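Purine nucleoside phosphorylase (Schistosoma mansoni, PDB 6B56) catalyses the reversible phosphorolysis of purine nucleosides such as inosine and guanosine, releasing the free base and ribose 1-phosphate. Local coordinates at residues A[13-18]-A[56-61]; A[50-55]-A[68-73]. All coordinates share one frame; numbering follows the deposited sequence.

Contact 1. Residues A[13-18]-A[56-61]; sequences SMAADY and PNFPKT. With CQV (5-butylpyridine-2-carboxylic acid), chain E.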
loop_
_atom_site.group_PDB
_atom_site.type_symbol
_atom_site.label_atom_id
_atom_site.label_comp_id
_atom_site.label_asym_id
_atom_site.label_seq_id
_atom_site.Cartn_x
_atom_site.Cartn_y
_atom_site.Cartn_z
ATOM N N SER A 13 -26.130 -0.501 16.318
ATOM C CA SER A 13 -27.192 -0.700 17.306
ATOM C C SER A 13 -28.465 -1.242 16.665
ATOM O O SER A 13 -29.182 -2.042 17.284
ATOM C CB SER A 13 -27.502 0.599 18.062
ATOM O OG SER A 13 -26.429 1.035 18.907
ATOM N N MET A 14 -28.817 -0.755 15.468
ATOM C CA MET A 14 -30.032 -1.230 14.804
ATOM C C MET A 14 -29.914 -2.706 14.443
ATOM O O MET A 14 -30.883 -3.464 14.565
ATOM C CB MET A 14 -30.287 -0.446 13.519
ATOM C CG MET A 14 -30.644 1.015 13.678
ATOM S SD MET A 14 -30.859 1.779 12.047
ATOM C CE MET A 14 -32.178 0.756 11.380
ATOM N N ALA A 15 -28.736 -3.121 13.974
ATOM C CA ALA A 15 -28.499 -4.527 13.661
ATOM C C ALA A 15 -28.590 -5.389 14.923
ATOM O O ALA A 15 -29.260 -6.436 14.931
ATOM C CB ALA A 15 -27.124 -4.653 13.003
ATOM N N ALA A 16 -27.950 -4.940 16.013
ATOM C CA ALA A 16 -27.960 -5.705 17.264
ATOM C C ALA A 16 -29.375 -5.875 17.807
ATOM O O ALA A 16 -29.729 -6.945 18.319
ATOM C CB ALA A 16 -27.052 -5.043 18.311
ATOM N N ASP A 17 -30.201 -4.828 17.727
ATOM C CA ASP A 17 -31.568 -4.923 18.232
ATOM C C ASP A 17 -32.364 -5.974 17.462
ATOM O O ASP A 17 -33.144 -6.738 18.052
ATOM C CB ASP A 17 -32.239 -3.550 18.147
ATOM C CG ASP A 17 -33.597 -3.532 18.792
ATOM O OD1 ASP A 17 -33.663 -3.616 20.039
ATOM O OD2 ASP A 17 -34.596 -3.441 18.050
ATOM N N TYR A 18 -32.189 -6.014 16.138
ATOM C CA TYR A 18 -32.849 -7.026 15.322
ATOM C C TYR A 18 -32.428 -8.430 15.745
ATOM O O TYR A 18 -33.276 -9.309 15.956
ATOM C CB TYR A 18 -32.535 -6.795 13.837
ATOM C CG TYR A 18 -33.136 -7.870 12.958
ATOM C CD1 TYR A 18 -34.452 -7.792 12.526
ATOM C CD2 TYR A 18 -32.395 -8.986 12.590
ATOM C CE1 TYR A 18 -35.005 -8.791 11.742
ATOM C CE2 TYR A 18 -32.940 -9.981 11.817
ATOM C CZ TYR A 18 -34.249 -9.886 11.387
ATOM O OH TYR A 18 -34.819 -10.882 10.611
ATOM N N PRO A 56 -30.611 -5.414 9.508
ATOM C CA PRO A 56 -30.465 -4.011 9.113
ATOM C C PRO A 56 -28.999 -3.621 8.949
ATOM O O PRO A 56 -28.165 -3.865 9.822
ATOM C CB PRO A 56 -31.116 -3.256 10.279
ATOM C CG PRO A 56 -32.189 -4.186 10.755
ATOM C CD PRO A 56 -31.619 -5.580 10.582
ATOM N N ASN A 57 -28.679 -3.022 7.802
ATOM C CA ASN A 57 -27.389 -2.393 7.526
ATOM C C ASN A 57 -26.252 -3.350 7.174
ATOM O O ASN A 57 -25.128 -2.873 6.912
ATOM C CB ASN A 57 -26.908 -1.485 8.672
ATOM C CG ASN A 57 -27.915 -0.410 9.030
ATOM O OD1 ASN A 57 -28.269 -0.226 10.202
ATOM N ND2 ASN A 57 -28.390 0.300 8.030
ATOM N N PHE A 58 -26.464 -4.661 7.161
ATOM C CA PHE A 58 -25.368 -5.567 6.839
ATOM C C PHE A 58 -25.039 -5.519 5.342
ATOM O O PHE A 58 -25.897 -5.204 4.520
ATOM C CB PHE A 58 -25.686 -6.997 7.293
ATOM C CG PHE A 58 -25.176 -7.310 8.676
ATOM C CD1 PHE A 58 -25.333 -6.388 9.705
ATOM C CD2 PHE A 58 -24.523 -8.485 8.936
ATOM C CE1 PHE A 58 -24.837 -6.649 10.982
ATOM C CE2 PHE A 58 -24.030 -8.762 10.220
ATOM C CZ PHE A 58 -24.197 -7.842 11.236
ATOM N N PRO A 59 -23.779 -5.763 4.984
ATOM C CA PRO A 59 -23.358 -5.626 3.583
ATOM C C PRO A 59 -23.986 -6.686 2.694
ATOM O O PRO A 59 -24.275 -7.802 3.131
ATOM C CB PRO A 59 -21.841 -5.807 3.642
ATOM C CG PRO A 59 -21.574 -6.530 4.938
ATOM C CD PRO A 59 -22.690 -6.167 5.881
ATOM N N LYS A 60 -24.183 -6.304 1.436
ATOM C CA LYS A 60 -24.622 -7.226 0.398
ATOM C C LYS A 60 -23.483 -8.193 0.084
ATOM O O LYS A 60 -22.327 -7.777 -0.033
ATOM C CB LYS A 60 -24.967 -6.410 -0.851
ATOM C CG LYS A 60 -25.655 -7.161 -1.948
ATOM C CD LYS A 60 -27.172 -6.949 -1.894
ATOM C CE LYS A 60 -27.884 -7.809 -2.931
ATOM N NZ LYS A 60 -29.033 -8.557 -2.338
ATOM N N THR A 61 -23.805 -9.491 -0.051
ATOM C CA THR A 61 -22.791 -10.533 -0.227
ATOM C C THR A 61 -23.147 -11.496 -1.356
ATOM O O THR A 61 -22.889 -12.698 -1.244
ATOM C CB THR A 61 -22.538 -11.308 1.067
ATOM O OG1 THR A 61 -23.740 -11.963 1.519
ATOM C CG2 THR A 61 -22.042 -10.368 2.152
HETATM C C9 CQV E . -27.225 -11.062 0.315
HETATM C C8 CQV E . -30.571 -11.778 -1.438
HETATM C C7 CQV E . -28.520 -11.717 -0.167
HETATM C C4 CQV E . -30.888 -12.978 -0.975
HETATM C C5 CQV E . -29.974 -13.660 -0.017
HETATM C C6 CQV E . -28.885 -13.089 0.370
HETATM C C3 CQV E . -32.183 -13.691 -1.383
HETATM C C2 CQV E . -33.008 -13.998 -0.138
HETATM C C1 CQV E . -34.248 -13.131 -0.086
HETATM O O CQV E . -26.665 -11.521 1.349
HETATM O O1 CQV E . -26.744 -10.064 -0.301
HETATM N N CQV E . -29.305 -11.131 -0.992
HETATM C C CQV E . -35.420 -13.939 -0.636
#

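Contact 2. Residues A[50-55]-A[68-73]; sequences IPYINI and GNLVLG. With CQV (5-butylpyridine-2-carboxylic acid), chain E.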
loop_
_atom_site.group_PDB
_atom_site.type_symbol
_atom_site.label_atom_id
_atom_site.label_comp_id
_atom_site.label_asym_id
_atom_site.label_seq_id
_atom_site.Cartn_x
_atom_site.Cartn_y
_atom_site.Cartn_z
ATOM N N ILE A 50 -29.399 -16.624 10.952
ATOM C CA ILE A 50 -29.881 -15.299 10.584
ATOM C C ILE A 50 -29.096 -14.826 9.363
ATOM O O ILE A 50 -27.951 -14.385 9.481
ATOM C CB ILE A 50 -29.732 -14.295 11.741
ATOM C CG1 ILE A 50 -30.338 -14.860 13.029
ATOM C CG2 ILE A 50 -30.382 -12.945 11.350
ATOM C CD1 ILE A 50 -30.300 -13.886 14.204
ATOM N N PRO A 51 -29.703 -14.857 8.173
ATOM C CA PRO A 51 -28.994 -14.397 6.969
ATOM C C PRO A 51 -28.703 -12.900 6.999
ATOM O O PRO A 51 -29.503 -12.092 7.487
ATOM C CB PRO A 51 -29.972 -14.736 5.831
ATOM C CG PRO A 51 -30.985 -15.674 6.413
ATOM C CD PRO A 51 -31.067 -15.323 7.863
ATOM N N TYR A 52 -27.536 -12.525 6.457
ATOM C CA TYR A 52 -27.167 -11.112 6.427
ATOM C C TYR A 52 -28.234 -10.254 5.752
ATOM O O TYR A 52 -28.419 -9.090 6.125
ATOM C CB TYR A 52 -25.835 -10.915 5.693
ATOM C CG TYR A 52 -24.645 -11.643 6.286
ATOM C CD1 TYR A 52 -24.460 -11.735 7.660
ATOM C CD2 TYR A 52 -23.699 -12.238 5.457
ATOM C CE1 TYR A 52 -23.361 -12.402 8.194
ATOM C CE2 TYR A 52 -22.602 -12.907 5.976
ATOM C CZ TYR A 52 -22.437 -12.990 7.343
ATOM O OH TYR A 52 -21.340 -13.660 7.847
ATOM N N ILE A 53 -28.939 -10.797 4.754
ATOM C CA ILE A 53 -29.923 -10.006 4.008
ATOM C C ILE A 53 -31.056 -9.495 4.901
ATOM O O ILE A 53 -31.693 -8.478 4.586
ATOM C CB ILE A 53 -30.459 -10.813 2.805
ATOM C CG1 ILE A 53 -31.322 -9.940 1.896
ATOM C CG2 ILE A 53 -31.274 -12.014 3.268
ATOM C CD1 ILE A 53 -30.571 -8.755 1.308
ATOM N N ASN A 54 -31.340 -10.185 6.007
ATOM C CA ASN A 54 -32.386 -9.786 6.942
ATOM C C ASN A 54 -31.930 -8.822 8.034
ATOM O O ASN A 54 -32.797 -8.269 8.726
ATOM C CB ASN A 54 -32.967 -11.028 7.613
ATOM C CG ASN A 54 -33.773 -11.868 6.656
ATOM O OD1 ASN A 54 -34.188 -11.393 5.599
ATOM N ND2 ASN A 54 -33.999 -13.122 7.019
ATOM N N ILE A 55 -30.627 -8.594 8.192
ATOM C CA ILE A 55 -30.092 -7.820 9.314
ATOM C C ILE A 55 -29.947 -6.376 8.856
ATOM O O ILE A 55 -29.202 -6.113 7.895
ATOM C CB ILE A 55 -28.744 -8.381 9.791
ATOM C CG1 ILE A 55 -28.897 -9.866 10.178
ATOM C CG2 ILE A 55 -28.210 -7.565 10.966
ATOM C CD1 ILE A 55 -27.585 -10.557 10.526
ATOM N N GLY A 68 -23.616 -16.594 3.375
ATOM C CA GLY A 68 -23.502 -15.393 4.186
ATOM C C GLY A 68 -24.505 -15.285 5.339
ATOM O O GLY A 68 -25.527 -14.593 5.204
ATOM N N ASN A 69 -24.209 -15.912 6.493
ATOM C CA ASN A 69 -25.135 -15.980 7.627
ATOM C C ASN A 69 -24.412 -15.779 8.958
ATOM O O ASN A 69 -23.207 -16.009 9.085
ATOM C CB ASN A 69 -25.818 -17.352 7.749
ATOM C CG ASN A 69 -26.557 -17.773 6.498
ATOM O OD1 ASN A 69 -27.635 -17.262 6.188
ATOM N ND2 ASN A 69 -26.005 -18.756 5.801
ATOM N N LEU A 70 -25.183 -15.364 9.960
ATOM C CA LEU A 70 -24.817 -15.444 11.372
ATOM C C LEU A 70 -25.527 -16.636 12.018
ATOM O O LEU A 70 -26.734 -16.807 11.836
ATOM C CB LEU A 70 -25.313 -14.174 12.062
ATOM C CG LEU A 70 -24.394 -13.250 12.836
ATOM C CD1 LEU A 70 -23.041 -13.069 12.176
ATOM C CD2 LEU A 70 -25.081 -11.915 13.022
ATOM N N VAL A 71 -24.791 -17.438 12.793
ATOM C CA VAL A 71 -25.346 -18.618 13.470
ATOM C C VAL A 71 -25.114 -18.483 14.979
ATOM O O VAL A 71 -23.965 -18.375 15.432
ATOM C CB VAL A 71 -24.739 -19.927 12.925
ATOM C CG1 VAL A 71 -25.427 -21.147 13.530
ATOM C CG2 VAL A 71 -24.845 -19.978 11.399
ATOM N N LEU A 72 -26.201 -18.485 15.757
ATOM C CA LEU A 72 -26.127 -18.371 17.207
ATOM C C LEU A 72 -26.596 -19.660 17.866
ATOM O O LEU A 72 -27.569 -20.277 17.421
ATOM C CB LEU A 72 -26.966 -17.196 17.721
ATOM C CG LEU A 72 -26.419 -15.832 17.272
ATOM C CD1 LEU A 72 -27.245 -15.274 16.124
ATOM C CD2 LEU A 72 -26.356 -14.850 18.434
ATOM N N GLY A 73 -25.909 -20.054 18.933
ATOM C CA GLY A 73 -26.269 -21.269 19.646
ATOM C C GLY A 73 -25.252 -21.595 20.725
ATOM O O GLY A 73 -24.513 -20.720 21.183
HETATM C C9 CQV E . -27.225 -11.062 0.315
HETATM C C8 CQV E . -30.571 -11.778 -1.438
HETATM C C7 CQV E . -28.520 -11.717 -0.167
HETATM C C4 CQV E . -30.888 -12.978 -0.975
HETATM C C5 CQV E . -29.974 -13.660 -0.017
HETATM C C6 CQV E . -28.885 -13.089 0.370
HETATM C C3 CQV E . -32.183 -13.691 -1.383
HETATM C C2 CQV E . -33.008 -13.998 -0.138
HETATM C C1 CQV E . -34.248 -13.131 -0.086
HETATM O O CQV E . -26.665 -11.521 1.349
HETATM O O1 CQV E . -26.744 -10.064 -0.301
HETATM N N CQV E . -29.305 -11.131 -0.992
HETATM C C CQV E . -35.420 -13.939 -0.636
HETATM O O HOH W 1 -27.707 -13.018 3.442
#

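Contact 1. Residues A[13-18]-A[56-61]
Ala15 on helix 9-23 and Pro56 in the loop after strand 47-51 bring the two backbones together, their CA atoms 5.0 Å apart, and the loop then runs off from the helix toward Thr61. The methyl of Ala15 meets two parts of the loop at once: its CB lies 3.4 Å from Pro56 O and 3.6 Å from Phe58 CE1. One turn further along, Tyr18 CB lies 3.6 Å from Pro56 CD, and CG, anti to the backbone N (chi1 177°), brings the root of the ring to the same carbon. Met14 bends at chi3 (59°), which brings its methyl CE back to 4.3 Å from Pro56 CB. This is an N-terminal helix lying against a loop at the surface of the phosphorylase-superfamily fold; Val104 of helix 95-108 touches both Ala15 and Phe58. Past Pro59, Lys60 and Thr61 hold the bound 5-butylpyridine-2-carboxylic acid. Lys60 NZ gives its hydrogen bond to the pyridine N at 2.9 Å, with a weaker one to carboxylate O1. The backbone N of Thr61 reaches the same O1 at 3.0 Å, nearly straight at 169°, while Thr61 OG1 donates to the other oxygen, O, also at 3.0 Å.

Contact 2. Residues A[50-55]-A[68-73]
Ile50 and Leu70 form an antiparallel hydrogen-bonded pair that joins the end of strand 47-51 to strand 68-75. Ile50 N donates to Leu70 O at 2.8 Å, and Leu70 N returns a bond to Ile50 O at 3.0 Å. Pro51 and Asn69 follow as a non-hydrogen-bonded pair, where Asn69 OD1 lies against the proline, 3.3 Å from Pro51 CA. A third backbone bond runs from Tyr52 N to Gly68 O at 3.1 Å, although the chain has already left the strand for the short 3-10 segment 52-54.

The aromatic contact is made by Tyr52, whose ring lies under the Gly68-Asn69 peptide. Gly68 O and Asn69 N both stand over one face near its rim, and Tyr52 CE2 is 3.2 Å from Gly68 CA, a tight fit at a residue without a side chain.

Apolar side chains gather on the sheet face that carries Ile50 and Leu70. Ile50 extends CD1 to 3.9 Å from Leu72 CD1, and Ile55 CD1 meets Leu70 CD2 at about a right angle; helix 9-23 packs on Ile50, Ile55 and Leu70.

Ile53 packs on the ligand's pyridine ring, its CD1 3.5 Å from the ligand N. Water 1 accepts from Ile53 N and donates to Gly68 O and to the ligand carboxylate atom O, 2.8 Å away. Gly68 O thus accepts two hydrogen bonds, one from Tyr52 N and one from the water, and the water links the Gly68 carbonyl and Ile53 N to the ligand carboxylate.

Overall arrangement
Contacts 1 and 2 lie with their centres about 10 Å apart, on the same side of the chain's centre, and their segments alternate along the sequence: 13-18, 50-55, 56-61, 68-73. Segment 56-61 directly continues 50-55, so one connection between strands 47-51 and 68-75 serves both contacts. Helix 9-23 packs against both, Ala15 on Ile55 and Tyr18 on Ile50 and Asn54; on the loop side, Phe58 packs on Tyr52. Contact 2 belongs to an edge of the mixed sheet, which strand 78-85 continues beyond strand 68-75, whereas contact 1 is nearer the surface. Both contacts touch the bound pyridinecarboxylic acid, so the ligand is held at least in part by this inter-strand connection.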